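Local atomic coordinates of immunity protein (Neisseria meningitidis, PDB entry 4Q7O), a protein that probably protects the meningococcal cell that makes it by neutralising the cognate toxin of a contact-dependent growth-inhibition system. Residues Glu73-Phe78 with Pro97-Ile102. Residues are numbered along the deposited sequence; the frame is centred on the assembly and turned at random.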
loop_
_atom_site.group_PDB
_atom_site.type_symbol
_atom_site.label_atom_id
_atom_site.label_comp_id
_atom_site.label_asym_id
_atom_site.label_seq_id
_atom_site.Cartn_x
_atom_site.Cartn_y
_atom_site.Cartn_z
ATOM N N GLU B 73 -2.938 9.177 -19.088
ATOM C CA GLU B 73 -4.383 9.438 -19.116
ATOM C C GLU B 73 -5.232 8.472 -18.290
ATOM O O GLU B 73 -6.286 8.850 -17.772
ATOM C CB GLU B 73 -4.902 9.496 -20.556
ATOM C CG GLU B 73 -4.578 10.808 -21.248
ATOM C CD GLU B 73 -4.988 10.834 -22.708
ATOM O OE1 GLU B 73 -5.655 9.884 -23.173
ATOM O OE2 GLU B 73 -4.638 11.815 -23.389
ATOM N N GLU B 74 -4.761 7.238 -18.157
ATOM C CA GLU B 74 -5.493 6.193 -17.438
ATOM C C GLU B 74 -5.029 6.033 -15.992
ATOM O O GLU B 74 -5.563 5.206 -15.251
ATOM C CB GLU B 74 -5.332 4.857 -18.160
ATOM C CG GLU B 74 -5.694 4.892 -19.632
ATOM C CD GLU B 74 -7.178 4.766 -19.860
ATOM O OE1 GLU B 74 -7.929 5.658 -19.407
ATOM O OE2 GLU B 74 -7.597 3.766 -20.482
ATOM N N VAL B 75 -4.028 6.812 -15.595
ATOM C CA VAL B 75 -3.478 6.731 -14.246
ATOM C C VAL B 75 -4.336 7.520 -13.244
ATOM O O VAL B 75 -4.774 8.639 -13.546
ATOM C CB VAL B 75 -2.030 7.265 -14.226
ATOM C CG1 VAL B 75 -1.464 7.286 -12.802
ATOM C CG2 VAL B 75 -1.147 6.440 -15.161
ATOM N N ASN B 76 -4.567 6.940 -12.062
ATOM C CA ASN B 76 -5.224 7.643 -10.965
ATOM C C ASN B 76 -4.472 8.928 -10.657
ATOM O O ASN B 76 -3.287 8.881 -10.363
ATOM C CB ASN B 76 -5.200 6.804 -9.683
ATOM C CG ASN B 76 -5.955 5.500 -9.794
ATOM O OD1 ASN B 76 -6.829 5.334 -10.640
ATOM N ND2 ASN B 76 -5.628 4.566 -8.904
ATOM N N GLY B 77 -5.148 10.069 -10.714
ATOM C CA GLY B 77 -4.487 11.326 -10.426
ATOM C C GLY B 77 -4.091 12.110 -11.664
ATOM O O GLY B 77 -3.544 13.205 -11.550
ATOM N N PHE B 78 -4.373 11.566 -12.845
ATOM C CA PHE B 78 -4.093 12.282 -14.090
ATOM C C PHE B 78 -4.594 13.728 -14.057
ATOM O O PHE B 78 -3.925 14.647 -14.536
ATOM C CB PHE B 78 -4.713 11.554 -15.282
ATOM C CG PHE B 78 -4.578 12.299 -16.575
ATOM C CD1 PHE B 78 -3.353 12.350 -17.225
ATOM C CD2 PHE B 78 -5.667 12.945 -17.144
ATOM C CE1 PHE B 78 -3.221 13.026 -18.419
ATOM C CE2 PHE B 78 -5.532 13.626 -18.334
ATOM C CZ PHE B 78 -4.309 13.667 -18.969
ATOM N N PRO B 97 2.299 -2.002 -13.891
ATOM C CA PRO B 97 2.602 -1.309 -12.640
ATOM C C PRO B 97 1.353 -0.758 -11.974
ATOM O O PRO B 97 0.347 -0.518 -12.646
ATOM C CB PRO B 97 3.502 -0.156 -13.099
ATOM C CG PRO B 97 3.051 0.133 -14.471
ATOM C CD PRO B 97 2.661 -1.193 -15.070
ATOM N N GLU B 98 1.425 -0.580 -10.658
ATOM C CA GLU B 98 0.383 0.118 -9.915
ATOM C C GLU B 98 0.801 1.581 -9.846
ATOM O O GLU B 98 1.860 1.904 -9.309
ATOM C CB GLU B 98 0.262 -0.468 -8.515
ATOM C CG GLU B 98 0.109 -1.975 -8.500
ATOM C CD GLU B 98 0.023 -2.514 -7.088
ATOM O OE1 GLU B 98 -0.809 -1.990 -6.311
ATOM O OE2 GLU B 98 0.794 -3.438 -6.748
ATOM N N GLU B 99 -0.016 2.468 -10.401
ATOM C CA GLU B 99 0.424 3.840 -10.651
ATOM C C GLU B 99 -0.407 4.876 -9.913
ATOM O O GLU B 99 -1.593 4.682 -9.670
ATOM C CB GLU B 99 0.357 4.140 -12.146
ATOM C CG GLU B 99 1.182 3.206 -13.005
ATOM C CD GLU B 99 0.834 3.316 -14.476
ATOM O OE1 GLU B 99 -0.290 2.924 -14.851
ATOM O OE2 GLU B 99 1.676 3.810 -15.253
ATOM N N LEU B 100 0.218 6.002 -9.593
ATOM C CA LEU B 100 -0.468 7.105 -8.937
ATOM C C LEU B 100 0.192 8.416 -9.302
ATOM O O LEU B 100 1.413 8.518 -9.315
ATOM C CB LEU B 100 -0.416 6.922 -7.419
ATOM C CG LEU B 100 -0.968 8.050 -6.542
ATOM C CD1 LEU B 100 -2.463 8.197 -6.714
ATOM C CD2 LEU B 100 -0.634 7.812 -5.074
ATOM N N ILE B 101 -0.626 9.424 -9.579
ATOM C CA ILE B 101 -0.132 10.782 -9.760
ATOM C C ILE B 101 -0.712 11.673 -8.669
ATOM O O ILE B 101 -1.905 11.604 -8.376
ATOM C CB ILE B 101 -0.502 11.322 -11.147
ATOM C CG1 ILE B 101 0.256 10.539 -12.229
ATOM C CG2 ILE B 101 -0.222 12.810 -11.236
ATOM C CD1 ILE B 101 -0.317 10.705 -13.635
ATOM N N ILE B 102 0.138 12.491 -8.051
ATOM C CA ILE B 102 -0.301 13.450 -7.041
ATOM C C ILE B 102 0.408 14.793 -7.240
ATOM O O ILE B 102 1.432 14.855 -7.916
ATOM C CB ILE B 102 -0.048 12.928 -5.603
ATOM C CG1 ILE B 102 1.411 12.492 -5.421
ATOM C CG2 ILE B 102 -1.004 11.797 -5.269
ATOM C CD1 ILE B 102 1.757 12.104 -3.978
HETATM O O HOH W 1 -3.325 4.442 -7.417
HETATM O O HOH W 2 -3.545 4.331 -11.654
#
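Val75 lies across Glu99 and Ile101, two residues on the same side of strand 98-103, meeting both side chains at about a right angle. A beta-branched residue suits this place because its two methyls can touch both neighbours. CG1, anti to the backbone N (chi1 176°), fits between them, 3.7 Å from Glu99 CB and 3.7 Å from Ile101 CD1. CG2 rests against the carboxylate, 3.6 Å from Glu99 OE1, while OE2 is hydrogen-bonded to Tyr88 OH on strand 86-91, which probably helps hold the carboxylate beside the methyl. Ile101 is branched too: CG1 and CD1 reach Val75, while CG2 lies 3.4 Å from Gly77 O.

Beyond Val75 the chain reverses in a type II turn, closed by Phe78 N on Val75 O. Asn76 O accepts a nearly straight bond from Ile101 N (2.8 Å, 163° at the hydrogen). Gly77, at a positive phi of 100°, suits the third turn position, and without a side chain its CA approaches Ile101 O to 3.3 Å; this CA-H...O contact weakly compensates a buried carbonyl that lacks a conventional partner. Two waters accept from Asn76, one from N and one from ND2, and donate to Glu99 O, supplementing the direct backbone bond.

The turn thus packs along strand 98-103, the edge strand of the sheet within this chain, which pairs with strand 86-91 on its other side. Leu100 leaves the strand away from the turn and packs on Val23 and Ile24 of helix 22-34, though its CD1 swings back to 3.8 Å from Asn76 O; Gln33 of the second subunit packs on Asn76.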